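Local coordinates for protein 4-hydroxy-tetrahydrodipicolinate synthase (Aquifex aeolicus, PDB 2EHH) that probably catalyses the condensation of pyruvate with aspartate semialdehyde in lysine biosynthesis, through a Schiff base formed by an active-site lysine of its TIM barrel, at residues Asp188-Thr191 with Leu192-Ala196; Arg228-Glu231 with Ile232-Leu236; Tyr235-Asp238 with Leu239-Leu243; Ile250-Lys253 with Thr254-Met258; Lys280-Glu283 with Val284-Tyr288. All coordinates share one frame; numbering follows the deposited sequence.

Contact 1 (Asp188-Thr191 with Leu192-Ala196); sequences DSLT and LPMMA
Two backbone carbonyls meet the next turn here, and Leu190 O is met by the Pro193 ring and by Met194. Pro193 brings its ring against it, with CG 3.2 Å from Leu190 O, while Met194 N donates to the same Leu190 O at 3.0 Å from nearly straight ahead (C=O...N 163°). The Thr191 carbonyl takes Met195 N at 2.8 Å, with the donor tilted 20° out of the carbonyl plane. This is the start of helix 191-196, in the beta-alpha-beta crossover between strands 182-185 and 201-204 of the TIM barrel. Pro193 sits in its first turn, where a missing N-H costs nothing.

The side chains pair one turn apart. Thr191 and Met195 run side by side, CG2 to SD 3.6 Å; Thr191 turns that methyl away from its own backbone N. On another flank the Met194 chain is extended and its CE reaches Leu190 CB at 4.1 Å, with helix 167-177 packed against Met194. Beyond the pair, the Asp188 carboxylate accepts from Val205 N and Ala206 N, and Leu192 packs on Ala196 of the second subunit. A water closes the turn, donating to Asp188 O at 2.8 Å and accepting from Leu192 N at 2.9 Å.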
loop_
_atom_site.group_PDB
_atom_site.type_symbol
_atom_site.label_atom_id
_atom_site.label_comp_id
_atom_site.label_asym_id
_atom_site.label_seq_id
_atom_site.Cartn_x
_atom_site.Cartn_y
_atom_site.Cartn_z
ATOM N N ASP A 188 10.550 3.892 18.241
ATOM C CA ASP A 188 11.785 4.558 18.658
ATOM C C ASP A 188 12.390 5.520 17.649
ATOM O O ASP A 188 12.810 6.622 18.008
ATOM C CB ASP A 188 12.832 3.516 19.070
ATOM C CG ASP A 188 12.519 2.885 20.419
ATOM O OD1 ASP A 188 12.536 3.621 21.430
ATOM O OD2 ASP A 188 12.248 1.664 20.470
ATOM N N SER A 189 12.446 5.104 16.390
ATOM C CA SER A 189 13.008 5.950 15.346
ATOM C C SER A 189 12.205 7.217 15.087
ATOM O O SER A 189 12.713 8.152 14.477
ATOM C CB SER A 189 13.125 5.162 14.041
ATOM O OG SER A 189 14.162 4.204 14.133
ATOM N N LEU A 190 10.962 7.253 15.553
ATOM C CA LEU A 190 10.103 8.412 15.315
ATOM C C LEU A 190 9.859 9.294 16.536
ATOM O O LEU A 190 9.146 10.294 16.455
ATOM C CB LEU A 190 8.757 7.941 14.755
ATOM C CG LEU A 190 8.882 7.069 13.502
ATOM C CD1 LEU A 190 7.510 6.566 13.068
ATOM C CD2 LEU A 190 9.547 7.878 12.393
ATOM N N THR A 191 10.447 8.929 17.665
ATOM C CA THR A 191 10.265 9.702 18.885
ATOM C C THR A 191 10.657 11.171 18.721
ATOM O O THR A 191 9.899 12.063 19.095
ATOM C CB THR A 191 11.069 9.085 20.036
ATOM O OG1 THR A 191 10.593 7.752 20.272
ATOM C CG2 THR A 191 10.904 9.909 21.313
ATOM N N LEU A 192 11.831 11.422 18.148
ATOM C CA LEU A 192 12.293 12.798 17.972
ATOM C C LEU A 192 11.320 13.638 17.140
ATOM O O LEU A 192 10.825 14.664 17.611
ATOM C CB LEU A 192 13.697 12.814 17.352
ATOM C CG LEU A 192 14.405 14.174 17.284
ATOM C CD1 LEU A 192 15.914 13.962 17.188
ATOM C CD2 LEU A 192 13.884 14.977 16.096
ATOM N N PRO A 193 11.024 13.219 15.896
ATOM C CA PRO A 193 10.086 14.033 15.113
ATOM C C PRO A 193 8.697 14.155 15.746
ATOM O O PRO A 193 8.057 15.200 15.655
ATOM C CB PRO A 193 10.068 13.337 13.743
ATOM C CG PRO A 193 10.454 11.898 14.065
ATOM C CD PRO A 193 11.536 12.082 15.109
ATOM N N MET A 194 8.221 13.099 16.398
ATOM C CA MET A 194 6.906 13.169 17.025
ATOM C C MET A 194 6.911 14.140 18.206
ATOM O O MET A 194 5.945 14.877 18.416
ATOM C CB MET A 194 6.452 11.790 17.506
ATOM C CG MET A 194 5.925 10.899 16.401
ATOM S SD MET A 194 4.901 9.585 17.070
ATOM C CE MET A 194 4.805 8.475 15.602
ATOM N N MET A 195 7.988 14.144 18.983
ATOM C CA MET A 195 8.046 15.056 20.120
ATOM C C MET A 195 8.238 16.499 19.656
ATOM O O MET A 195 7.782 17.438 20.310
ATOM C CB MET A 195 9.137 14.619 21.099
ATOM C CG MET A 195 8.737 13.357 21.862
ATOM S SD MET A 195 9.904 12.832 23.123
ATOM C CE MET A 195 9.467 13.977 24.461
ATOM N N ALA A 196 8.888 16.679 18.512
ATOM C CA ALA A 196 9.075 18.026 17.980
ATOM C C ALA A 196 7.691 18.592 17.648
ATOM O O ALA A 196 7.482 19.804 17.666
ATOM C CB ALA A 196 9.953 17.982 16.730
HETATM O O HOH W 1 13.735 9.283 17.854
#

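Contact 2 (Arg228-Glu231 with Ile232-Leu236); sequences RARE and IHYYL
Ile232 covers one face of the Arg228 guanidinium: its CG1 stands 3.8 Å above the plane, over the centre, and its CD1 comes within 3.6 Å of Arg228 NE. Arg228 CG lies anti to the backbone N (chi1 174°) and the chain then bends at chi2 (57°), which swings the guanidinium over the isoleucine one turn on. At the edge of the same group is the Glu231 carboxylate, and Glu231 OE2 makes a salt bridge with Arg228 NH1 at 3.0 Å, so the flat group is held both in its plane and across one face.

A second cluster forms round the Tyr234 ring. Arg230 CB approaches Tyr234 CD2 at 4.2 Å, and Arg230 O lies obliquely to the ring, 3.1 Å from Tyr234 CD2, while also accepting from Tyr234 N at 2.9 Å. His233 CD2 sits over the centre of one ring face.

The polar ends are positioned by the second subunit: Arg230 NH1 donates to its Ala196 O, Tyr234 OH pairs with its Leu197 O, and His233 NE2 with its Ser171 OG. Within its own chain this part of helix 226-242 packs Ile232 on Leu217 of helix 211-223, and Ala229 and His233 on Leu192 of helix 191-196.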
loop_
_atom_site.group_PDB
_atom_site.type_symbol
_atom_site.label_atom_id
_atom_site.label_comp_id
_atom_site.label_asym_id
_atom_site.label_seq_id
_atom_site.Cartn_x
_atom_site.Cartn_y
_atom_site.Cartn_z
ATOM N N ARG A 228 20.670 18.443 20.831
ATOM C CA ARG A 228 21.105 17.345 21.682
ATOM C C ARG A 228 20.272 16.103 21.362
ATOM O O ARG A 228 20.786 14.988 21.364
ATOM C CB ARG A 228 20.948 17.727 23.156
ATOM C CG ARG A 228 21.226 16.599 24.140
ATOM C CD ARG A 228 22.623 16.010 23.975
ATOM N NE ARG A 228 22.878 14.975 24.976
ATOM C CZ ARG A 228 23.851 14.072 24.894
ATOM N NH1 ARG A 228 24.673 14.069 23.853
ATOM N NH2 ARG A 228 23.993 13.161 25.848
ATOM N N ALA A 229 18.987 16.305 21.088
ATOM C CA ALA A 229 18.098 15.197 20.754
ATOM C C ALA A 229 18.617 14.490 19.501
ATOM O O ALA A 229 18.707 13.263 19.460
ATOM C CB ALA A 229 16.681 15.711 20.527
ATOM N N ARG A 230 18.962 15.268 18.480
ATOM C CA ARG A 230 19.490 14.698 17.245
ATOM C C ARG A 230 20.780 13.931 17.513
ATOM O O ARG A 230 21.037 12.896 16.903
ATOM C CB ARG A 230 19.776 15.795 16.208
ATOM C CG ARG A 230 18.550 16.338 15.487
ATOM C CD ARG A 230 18.959 17.191 14.279
ATOM N NE ARG A 230 19.635 18.427 14.674
ATOM C CZ ARG A 230 19.018 19.507 15.147
ATOM N NH1 ARG A 230 17.696 19.523 15.288
ATOM N NH2 ARG A 230 19.727 20.576 15.491
ATOM N N GLU A 231 21.604 14.448 18.420
ATOM C CA GLU A 231 22.863 13.791 18.733
ATOM C C GLU A 231 22.610 12.384 19.267
ATOM O O GLU A 231 23.261 11.425 18.857
ATOM C CB GLU A 231 23.636 14.601 19.774
ATOM C CG GLU A 231 25.119 14.324 19.786
ATOM C CD GLU A 231 25.820 15.005 20.946
ATOM O OE1 GLU A 231 25.511 16.188 21.217
ATOM O OE2 GLU A 231 26.679 14.355 21.582
ATOM N N ILE A 232 21.662 12.271 20.185
ATOM C CA ILE A 232 21.328 10.990 20.785
ATOM C C ILE A 232 20.594 10.094 19.796
ATOM O O ILE A 232 20.864 8.896 19.716
ATOM C CB ILE A 232 20.454 11.188 22.032
ATOM C CG1 ILE A 232 21.199 12.076 23.036
ATOM C CG2 ILE A 232 20.125 9.840 22.657
ATOM C CD1 ILE A 232 20.343 12.530 24.200
ATOM N N HIS A 233 19.665 10.687 19.054
ATOM C CA HIS A 233 18.883 9.970 18.046
ATOM C C HIS A 233 19.802 9.287 17.030
ATOM O O HIS A 233 19.687 8.088 16.788
ATOM C CB HIS A 233 17.953 10.961 17.332
ATOM C CG HIS A 233 17.276 10.406 16.117
ATOM N ND1 HIS A 233 16.131 9.639 16.181
ATOM C CD2 HIS A 233 17.573 10.530 14.800
ATOM C CE1 HIS A 233 15.751 9.316 14.955
ATOM N NE2 HIS A 233 16.609 9.844 14.101
ATOM N N TYR A 234 20.723 10.043 16.442
ATOM C CA TYR A 234 21.613 9.469 15.442
ATOM C C TYR A 234 22.633 8.499 16.014
ATOM O O TYR A 234 23.122 7.610 15.314
ATOM C CB TYR A 234 22.289 10.585 14.645
ATOM C CG TYR A 234 21.316 11.228 13.681
ATOM C CD1 TYR A 234 20.783 10.493 12.624
ATOM C CD2 TYR A 234 20.861 12.532 13.872
ATOM C CE1 TYR A 234 19.817 11.027 11.786
ATOM C CE2 TYR A 234 19.884 13.083 13.034
ATOM C CZ TYR A 234 19.367 12.318 11.995
ATOM O OH TYR A 234 18.386 12.824 11.175
ATOM N N TYR A 235 22.942 8.657 17.293
ATOM C CA TYR A 235 23.879 7.757 17.944
ATOM C C TYR A 235 23.179 6.407 18.123
ATOM O O TYR A 235 23.758 5.349 17.877
ATOM C CB TYR A 235 24.297 8.341 19.300
ATOM C CG TYR A 235 25.016 7.369 20.205
ATOM C CD1 TYR A 235 24.344 6.728 21.244
ATOM C CD2 TYR A 235 26.364 7.072 20.012
ATOM C CE1 TYR A 235 24.998 5.813 22.071
ATOM C CE2 TYR A 235 27.029 6.159 20.833
ATOM C CZ TYR A 235 26.337 5.534 21.859
ATOM O OH TYR A 235 26.981 4.623 22.666
ATOM N N LEU A 236 21.912 6.468 18.516
ATOM C CA LEU A 236 21.099 5.280 18.759
ATOM C C LEU A 236 20.421 4.703 17.514
ATOM O O LEU A 236 19.779 3.654 17.590
ATOM C CB LEU A 236 20.026 5.623 19.798
ATOM C CG LEU A 236 20.058 5.041 21.216
ATOM C CD1 LEU A 236 21.471 4.865 21.719
ATOM C CD2 LEU A 236 19.265 5.960 22.121
#

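Contact 3 (Tyr235-Asp238 with Leu239-Leu243); sequences YLHD and LFKVL
Leu236 and Phe240 make the tight half. Leu236 CB stands over the phenyl face in a CH-pi contact, 4.1 Å from the centroid of the Phe240 ring and 21° off its normal, and comes within 3.8 Å of Phe240 CZ. The same face is overhung by Leu236 O, 3.5 Å above the plane and off toward the rim, which also accepts from Phe240 N at 3.0 Å. The phenylalanine is thus covered by both backbone and side chain of the residue one turn before it. Elsewhere it packs on Ser189 and Ala206 of its own chain.

His237 and Lys241 form the looser side, at the second subunit: the histidine is buried, while the lysine and Asp238 are exposed. The pair run alongside each other, and Lys241 CG lies over one imidazole face, 4.1 Å from the centroid of the His237 ring. CG sits beside the lysine's backbone N (chi1 -63°), which puts it over the ring; the bend at chi2 (-52°) keeps CD near the ring, and Lys241 NZ ends 6.0 Å from His237 NE2. That nitrogen has a weak hydrogen bond to Glu172 OE2 of the second subunit. The Asp238 carbonyl accepts from Val242 N at 3.1 Å, as the helix requires.

A helix with one greasy flank and one polar flank at a subunit boundary results. Helix 226-242 is the first of the C-terminal helices that follow the TIM barrel in the DapA family, and this is its final part.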
loop_
_atom_site.group_PDB
_atom_site.type_symbol
_atom_site.label_atom_id
_atom_site.label_comp_id
_atom_site.label_asym_id
_atom_site.label_seq_id
_atom_site.Cartn_x
_atom_site.Cartn_y
_atom_site.Cartn_z
ATOM N N TYR A 235 22.942 8.657 17.293
ATOM C CA TYR A 235 23.879 7.757 17.944
ATOM C C TYR A 235 23.179 6.407 18.123
ATOM O O TYR A 235 23.758 5.349 17.877
ATOM C CB TYR A 235 24.297 8.341 19.300
ATOM C CG TYR A 235 25.016 7.369 20.205
ATOM C CD1 TYR A 235 24.344 6.728 21.244
ATOM C CD2 TYR A 235 26.364 7.072 20.012
ATOM C CE1 TYR A 235 24.998 5.813 22.071
ATOM C CE2 TYR A 235 27.029 6.159 20.833
ATOM C CZ TYR A 235 26.337 5.534 21.859
ATOM O OH TYR A 235 26.981 4.623 22.666
ATOM N N LEU A 236 21.912 6.468 18.516
ATOM C CA LEU A 236 21.099 5.280 18.759
ATOM C C LEU A 236 20.421 4.703 17.514
ATOM O O LEU A 236 19.779 3.654 17.590
ATOM C CB LEU A 236 20.026 5.623 19.798
ATOM C CG LEU A 236 20.058 5.041 21.216
ATOM C CD1 LEU A 236 21.471 4.865 21.719
ATOM C CD2 LEU A 236 19.265 5.960 22.121
ATOM N N HIS A 237 20.566 5.366 16.370
ATOM C CA HIS A 237 19.906 4.894 15.154
ATOM C C HIS A 237 20.197 3.439 14.791
ATOM O O HIS A 237 19.280 2.695 14.445
ATOM C CB HIS A 237 20.240 5.792 13.960
ATOM C CG HIS A 237 19.272 5.652 12.826
ATOM N ND1 HIS A 237 17.941 5.990 12.944
ATOM C CD2 HIS A 237 19.428 5.170 11.570
ATOM C CE1 HIS A 237 17.319 5.719 11.811
ATOM N NE2 HIS A 237 18.198 5.221 10.962
ATOM N N ASP A 238 21.462 3.029 14.864
ATOM C CA ASP A 238 21.812 1.645 14.547
ATOM C C ASP A 238 21.077 0.665 15.462
ATOM O O ASP A 238 20.658 -0.399 15.020
ATOM C CB ASP A 238 23.323 1.420 14.656
ATOM C CG ASP A 238 24.091 2.018 13.493
ATOM O OD1 ASP A 238 23.449 2.496 12.532
ATOM O OD2 ASP A 238 25.339 2.005 13.536
ATOM N N LEU A 239 20.924 1.022 16.737
ATOM C CA LEU A 239 20.209 0.157 17.671
ATOM C C LEU A 239 18.724 0.100 17.306
ATOM O O LEU A 239 18.124 -0.978 17.277
ATOM C CB LEU A 239 20.349 0.671 19.107
ATOM C CG LEU A 239 19.572 -0.117 20.169
ATOM C CD1 LEU A 239 20.157 -1.514 20.305
ATOM C CD2 LEU A 239 19.630 0.616 21.504
ATOM N N PHE A 240 18.137 1.264 17.031
ATOM C CA PHE A 240 16.719 1.336 16.675
ATOM C C PHE A 240 16.391 0.453 15.474
ATOM O O PHE A 240 15.358 -0.215 15.449
ATOM C CB PHE A 240 16.301 2.777 16.346
ATOM C CG PHE A 240 16.307 3.718 17.528
ATOM C CD1 PHE A 240 16.375 3.238 18.834
ATOM C CD2 PHE A 240 16.208 5.094 17.326
ATOM C CE1 PHE A 240 16.343 4.112 19.919
ATOM C CE2 PHE A 240 16.174 5.979 18.403
ATOM C CZ PHE A 240 16.241 5.485 19.705
ATOM N N LYS A 241 17.268 0.447 14.477
ATOM C CA LYS A 241 17.019 -0.359 13.287
ATOM C C LYS A 241 17.212 -1.861 13.500
ATOM O O LYS A 241 16.356 -2.656 13.116
ATOM C CB LYS A 241 17.905 0.115 12.130
ATOM C CG LYS A 241 17.620 1.546 11.683
ATOM C CD LYS A 241 16.128 1.769 11.401
ATOM C CE LYS A 241 15.621 0.904 10.250
ATOM N NZ LYS A 241 14.129 0.942 10.140
ATOM N N VAL A 242 18.319 -2.257 14.122
ATOM C CA VAL A 242 18.572 -3.682 14.332
ATOM C C VAL A 242 17.519 -4.379 15.205
ATOM O O VAL A 242 17.280 -5.578 15.052
ATOM C CB VAL A 242 19.986 -3.928 14.930
ATOM C CG1 VAL A 242 20.000 -3.606 16.418
ATOM C CG2 VAL A 242 20.413 -5.369 14.678
ATOM N N LEU A 243 16.880 -3.638 16.109
ATOM C CA LEU A 243 15.858 -4.235 16.970
ATOM C C LEU A 243 14.626 -4.654 16.180
ATOM O O LEU A 243 13.727 -5.301 16.714
ATOM C CB LEU A 243 15.460 -3.264 18.083
ATOM C CG LEU A 243 16.283 -3.366 19.374
ATOM C CD1 LEU A 243 17.756 -3.494 19.058
ATOM C CD2 LEU A 243 16.026 -2.146 20.235
#

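Contact 4 (Ile250-Lys253 with Thr254-Met258); sequences IPVK and TACWM
Thr254 turns its hydroxyl back onto the preceding turn, where OG1 donates to Ile250 O at 2.7 Å. The same oxygen takes Thr254 N at 3.1 Å, and the two donors come from opposite faces of the carbonyl plane, tilted 30° and 29°. With OG1 beside its own backbone N (chi1 -60°), the hydroxyl lies close to the helix surface and its proton is spent on the backbone; a buried polar side chain is satisfied locally.

Val252 and Cys256 meet more loosely, with Val252 CG2 4.5 Å from Cys256 SG. In the backbone Cys256 N donates to Val252 O. The first bond of the Lys253 side chain leads away from the next turn. Its chain leaves extended and bends at chi3, carrying NZ to a salt bridge with Glu46 OE1 and to the carbonyls of Thr11 and Glu265, so a buried charge has several partners. Trp257 turns its ring outward, with the Thr254 carbonyl oxygen at the ring's edge and Lys264 in a cation-pi contact.

Helix 250-258, one of the C-terminal helices, thus lies between the barrel's active-site end and helix 275-287. The Val252 side chain is about 4 Å from that of Thr44, a predicted pyruvate-binding residue, while Thr254 packs on Leu281 and Met258 on Leu285 of helix 275-287.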
loop_
_atom_site.group_PDB
_atom_site.type_symbol
_atom_site.label_atom_id
_atom_site.label_comp_id
_atom_site.label_asym_id
_atom_site.label_seq_id
_atom_site.Cartn_x
_atom_site.Cartn_y
_atom_site.Cartn_z
ATOM N N ILE A 250 11.263 -10.348 18.729
ATOM C CA ILE A 250 12.312 -11.346 18.559
ATOM C C ILE A 250 13.714 -10.761 18.789
ATOM O O ILE A 250 14.507 -11.314 19.562
ATOM C CB ILE A 250 12.208 -12.031 17.178
ATOM C CG1 ILE A 250 10.914 -12.854 17.128
ATOM C CG2 ILE A 250 13.419 -12.933 16.948
ATOM C CD1 ILE A 250 10.607 -13.475 15.777
ATOM N N PRO A 251 14.041 -9.633 18.137
ATOM C CA PRO A 251 15.375 -9.057 18.348
ATOM C C PRO A 251 15.624 -8.530 19.766
ATOM O O PRO A 251 16.670 -8.799 20.356
ATOM C CB PRO A 251 15.438 -7.936 17.308
ATOM C CG PRO A 251 14.549 -8.458 16.207
ATOM C CD PRO A 251 13.375 -8.989 16.990
ATOM N N VAL A 252 14.669 -7.786 20.318
ATOM C CA VAL A 252 14.861 -7.228 21.649
ATOM C C VAL A 252 14.971 -8.287 22.747
ATOM O O VAL A 252 15.773 -8.139 23.668
ATOM C CB VAL A 252 13.743 -6.209 22.012
ATOM C CG1 VAL A 252 12.419 -6.915 22.196
ATOM C CG2 VAL A 252 14.138 -5.434 23.258
ATOM N N LYS A 253 14.184 -9.352 22.661
ATOM C CA LYS A 253 14.279 -10.398 23.671
ATOM C C LYS A 253 15.636 -11.081 23.519
ATOM O O LYS A 253 16.276 -11.442 24.509
ATOM C CB LYS A 253 13.146 -11.421 23.524
ATOM C CG LYS A 253 13.281 -12.607 24.480
ATOM C CD LYS A 253 12.002 -13.440 24.579
ATOM C CE LYS A 253 11.226 -13.124 25.859
ATOM N NZ LYS A 253 10.109 -14.092 26.087
ATOM N N THR A 254 16.082 -11.242 22.277
ATOM C CA THR A 254 17.376 -11.865 22.019
ATOM C C THR A 254 18.497 -10.991 22.591
ATOM O O THR A 254 19.481 -11.500 23.135
ATOM C CB THR A 254 17.618 -12.068 20.509
ATOM O OG1 THR A 254 16.598 -12.920 19.965
ATOM C CG2 THR A 254 18.983 -12.708 20.273
ATOM N N ALA A 255 18.345 -9.675 22.468
ATOM C CA ALA A 255 19.350 -8.749 22.984
ATOM C C ALA A 255 19.426 -8.842 24.506
ATOM O O ALA A 255 20.516 -8.851 25.083
ATOM C CB ALA A 255 19.015 -7.319 22.565
ATOM N N CYS A 256 18.266 -8.896 25.153
ATOM C CA CYS A 256 18.214 -9.000 26.608
ATOM C C CYS A 256 18.867 -10.307 27.050
ATOM O O CYS A 256 19.504 -10.362 28.101
ATOM C CB CYS A 256 16.766 -8.943 27.103
ATOM S SG CYS A 256 15.967 -7.332 26.861
ATOM N N TRP A 257 18.703 -11.357 26.248
ATOM C CA TRP A 257 19.310 -12.647 26.563
ATOM C C TRP A 257 20.823 -12.493 26.512
ATOM O O TRP A 257 21.534 -12.999 27.378
ATOM C CB TRP A 257 18.874 -13.715 25.560
ATOM C CG TRP A 257 19.777 -14.916 25.540
ATOM C CD1 TRP A 257 19.895 -15.880 26.504
ATOM C CD2 TRP A 257 20.706 -15.267 24.507
ATOM N NE1 TRP A 257 20.842 -16.811 26.131
ATOM C CE2 TRP A 257 21.354 -16.459 24.909
ATOM C CE3 TRP A 257 21.055 -14.689 23.278
ATOM C CZ2 TRP A 257 22.331 -17.086 24.123
ATOM C CZ3 TRP A 257 22.028 -15.313 22.497
ATOM C CH2 TRP A 257 22.652 -16.500 22.925
ATOM N N MET A 258 21.306 -11.789 25.491
ATOM C CA MET A 258 22.734 -11.558 25.327
ATOM C C MET A 258 23.300 -10.786 26.515
ATOM O O MET A 258 24.461 -10.962 26.886
ATOM C CB MET A 258 23.004 -10.783 24.037
ATOM C CG MET A 258 22.656 -11.550 22.774
ATOM S SD MET A 258 23.137 -10.660 21.288
ATOM C CE MET A 258 22.808 -11.914 20.041
#

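Contact 5 (Lys280-Glu283 with Val284-Tyr288); sequences KLRE and VLKKY
Glu283 and Lys286 face solvent as a salt bridge three residues apart, in the last turns of helix 275-287, among the C-terminal helices appended to the TIM barrel. Lys286 NZ donates to Glu283 OE2 at 3.1 Å on the syn lone pair, and Glu283 OE1 stands farther from Lys286 NZ at 3.6 Å. The two chains lie side by side; the glutamate bends at chi2 (-45°), which brings its carboxylate round to the lysine. Lys286 and Lys287 near the C-terminal end of a helix would probably also suit its dipole.

Backbone bonds join each residue to the one a turn on, among them Leu285 N to Leu281 O at 3.0 Å.

Van der Waals contacts involve charged residues as well. The aliphatic parts of Arg282 and Lys286 touch, CG to CD 3.9 Å, while their charged ends part: Arg282 NH1 pairs with the terminal carboxylate of Asn294. Lys280, bent at chi2 and chi4, lays its charged end against a Val284 methyl, NZ to CG2 3.6 Å.

The inner flank rests on other helices, Val284 on Val242 of helix 226-242 and Leu285 on Met258 of helix 250-258. There the two leucines cross, with Leu281 CD1 reaching Leu285 CG at 4.1 Å.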
loop_
_atom_site.group_PDB
_atom_site.type_symbol
_atom_site.label_atom_id
_atom_site.label_comp_id
_atom_site.label_asym_id
_atom_site.label_seq_id
_atom_site.Cartn_x
_atom_site.Cartn_y
_atom_site.Cartn_z
ATOM N N LYS A 280 24.262 -10.238 13.468
ATOM C CA LYS A 280 24.227 -8.822 13.122
ATOM C C LYS A 280 23.865 -8.061 14.397
ATOM O O LYS A 280 24.450 -7.023 14.709
ATOM C CB LYS A 280 23.172 -8.566 12.045
ATOM C CG LYS A 280 23.129 -7.134 11.528
ATOM C CD LYS A 280 24.343 -6.807 10.660
ATOM C CE LYS A 280 24.297 -5.365 10.159
ATOM N NZ LYS A 280 24.186 -4.393 11.286
ATOM N N LEU A 281 22.900 -8.590 15.137
ATOM C CA LEU A 281 22.472 -7.962 16.379
ATOM C C LEU A 281 23.626 -7.897 17.368
ATOM O O LEU A 281 23.902 -6.844 17.933
ATOM C CB LEU A 281 21.313 -8.740 17.003
ATOM C CG LEU A 281 20.884 -8.284 18.402
ATOM C CD1 LEU A 281 20.406 -6.836 18.362
ATOM C CD2 LEU A 281 19.774 -9.198 18.910
ATOM N N ARG A 282 24.303 -9.026 17.572
ATOM C CA ARG A 282 25.421 -9.065 18.508
ATOM C C ARG A 282 26.466 -8.020 18.142
ATOM O O ARG A 282 26.982 -7.316 19.010
ATOM C CB ARG A 282 26.066 -10.457 18.534
ATOM C CG ARG A 282 27.242 -10.572 19.505
ATOM C CD ARG A 282 27.880 -11.951 19.434
ATOM N NE ARG A 282 26.946 -12.998 19.839
ATOM C CZ ARG A 282 26.595 -13.234 21.098
ATOM N NH1 ARG A 282 27.104 -12.502 22.080
ATOM N NH2 ARG A 282 25.728 -14.196 21.375
ATOM N N GLU A 283 26.773 -7.912 16.853
ATOM C CA GLU A 283 27.763 -6.943 16.407
ATOM C C GLU A 283 27.337 -5.513 16.691
ATOM O O GLU A 283 28.165 -4.675 17.043
ATOM C CB GLU A 283 28.063 -7.121 14.915
ATOM C CG GLU A 283 28.956 -8.317 14.629
ATOM C CD GLU A 283 30.135 -8.399 15.589
ATOM O OE1 GLU A 283 30.903 -7.417 15.682
ATOM O OE2 GLU A 283 30.291 -9.445 16.255
ATOM N N VAL A 284 26.049 -5.221 16.548
ATOM C CA VAL A 284 25.579 -3.870 16.829
ATOM C C VAL A 284 25.707 -3.571 18.324
ATOM O O VAL A 284 26.207 -2.514 18.719
ATOM C CB VAL A 284 24.107 -3.674 16.391
ATOM C CG1 VAL A 284 23.599 -2.316 16.860
ATOM C CG2 VAL A 284 24.004 -3.764 14.875
ATOM N N LEU A 285 25.268 -4.505 19.160
ATOM C CA LEU A 285 25.351 -4.299 20.602
ATOM C C LEU A 285 26.797 -4.045 21.032
ATOM O O LEU A 285 27.059 -3.216 21.907
ATOM C CB LEU A 285 24.785 -5.509 21.342
ATOM C CG LEU A 285 23.312 -5.824 21.063
ATOM C CD1 LEU A 285 22.855 -6.943 21.985
ATOM C CD2 LEU A 285 22.459 -4.585 21.289
ATOM N N LYS A 286 27.728 -4.751 20.401
ATOM C CA LYS A 286 29.147 -4.603 20.709
ATOM C C LYS A 286 29.671 -3.220 20.338
ATOM O O LYS A 286 30.519 -2.666 21.040
ATOM C CB LYS A 286 29.954 -5.685 19.986
ATOM C CG LYS A 286 29.773 -7.072 20.590
ATOM C CD LYS A 286 30.319 -8.171 19.690
ATOM C CE LYS A 286 31.799 -7.990 19.395
ATOM N NZ LYS A 286 32.304 -9.084 18.518
ATOM N N LYS A 287 29.171 -2.660 19.240
ATOM C CA LYS A 287 29.601 -1.333 18.819
ATOM C C LYS A 287 29.176 -0.316 19.875
ATOM O O LYS A 287 29.799 0.733 20.029
ATOM C CB LYS A 287 28.993 -0.970 17.457
ATOM C CG LYS A 287 29.214 0.485 17.042
ATOM C CD LYS A 287 30.700 0.846 16.937
ATOM C CE LYS A 287 31.290 0.485 15.578
ATOM N NZ LYS A 287 30.684 1.301 14.479
ATOM N N TYR A 288 28.112 -0.635 20.603
ATOM C CA TYR A 288 27.627 0.247 21.657
ATOM C C TYR A 288 28.331 -0.084 22.971
ATOM O O TYR A 288 28.032 0.495 24.018
ATOM C CB TYR A 288 26.111 0.101 21.813
ATOM C CG TYR A 288 25.323 0.819 20.740
ATOM C CD1 TYR A 288 25.251 2.212 20.720
ATOM C CD2 TYR A 288 24.659 0.111 19.739
ATOM C CE1 TYR A 288 24.535 2.884 19.729
ATOM C CE2 TYR A 288 23.940 0.777 18.741
ATOM C CZ TYR A 288 23.882 2.162 18.744
ATOM O OH TYR A 288 23.172 2.824 17.765
#

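Contacts 2 and 3 are successive parts of helix 226-242 and share Tyr235 and Leu236; contact 1 lies against both, Leu192 CD1 reaching His233 CB at 3.6 Å and Ser189 OG reaching Phe240 CB at 3.4 Å. All three touch the second subunit. Contact 5 ties in through Tyr288 OH, 2.6 Å from Tyr235 O and 3.1 Å from Leu239 N, and meets contact 4 where Leu281 CD2 lies 3.4 Å from Pro251 O. The predicted active site is approached from two places: Met194 of contact 1 is about 8 Å, side chain to side chain, from the Schiff-base Lys161, and Val252 of contact 4 about 4 Å, likewise, from Thr44, a probable pyruvate ligand. Contacts 2, 3 and 5 lie away from it.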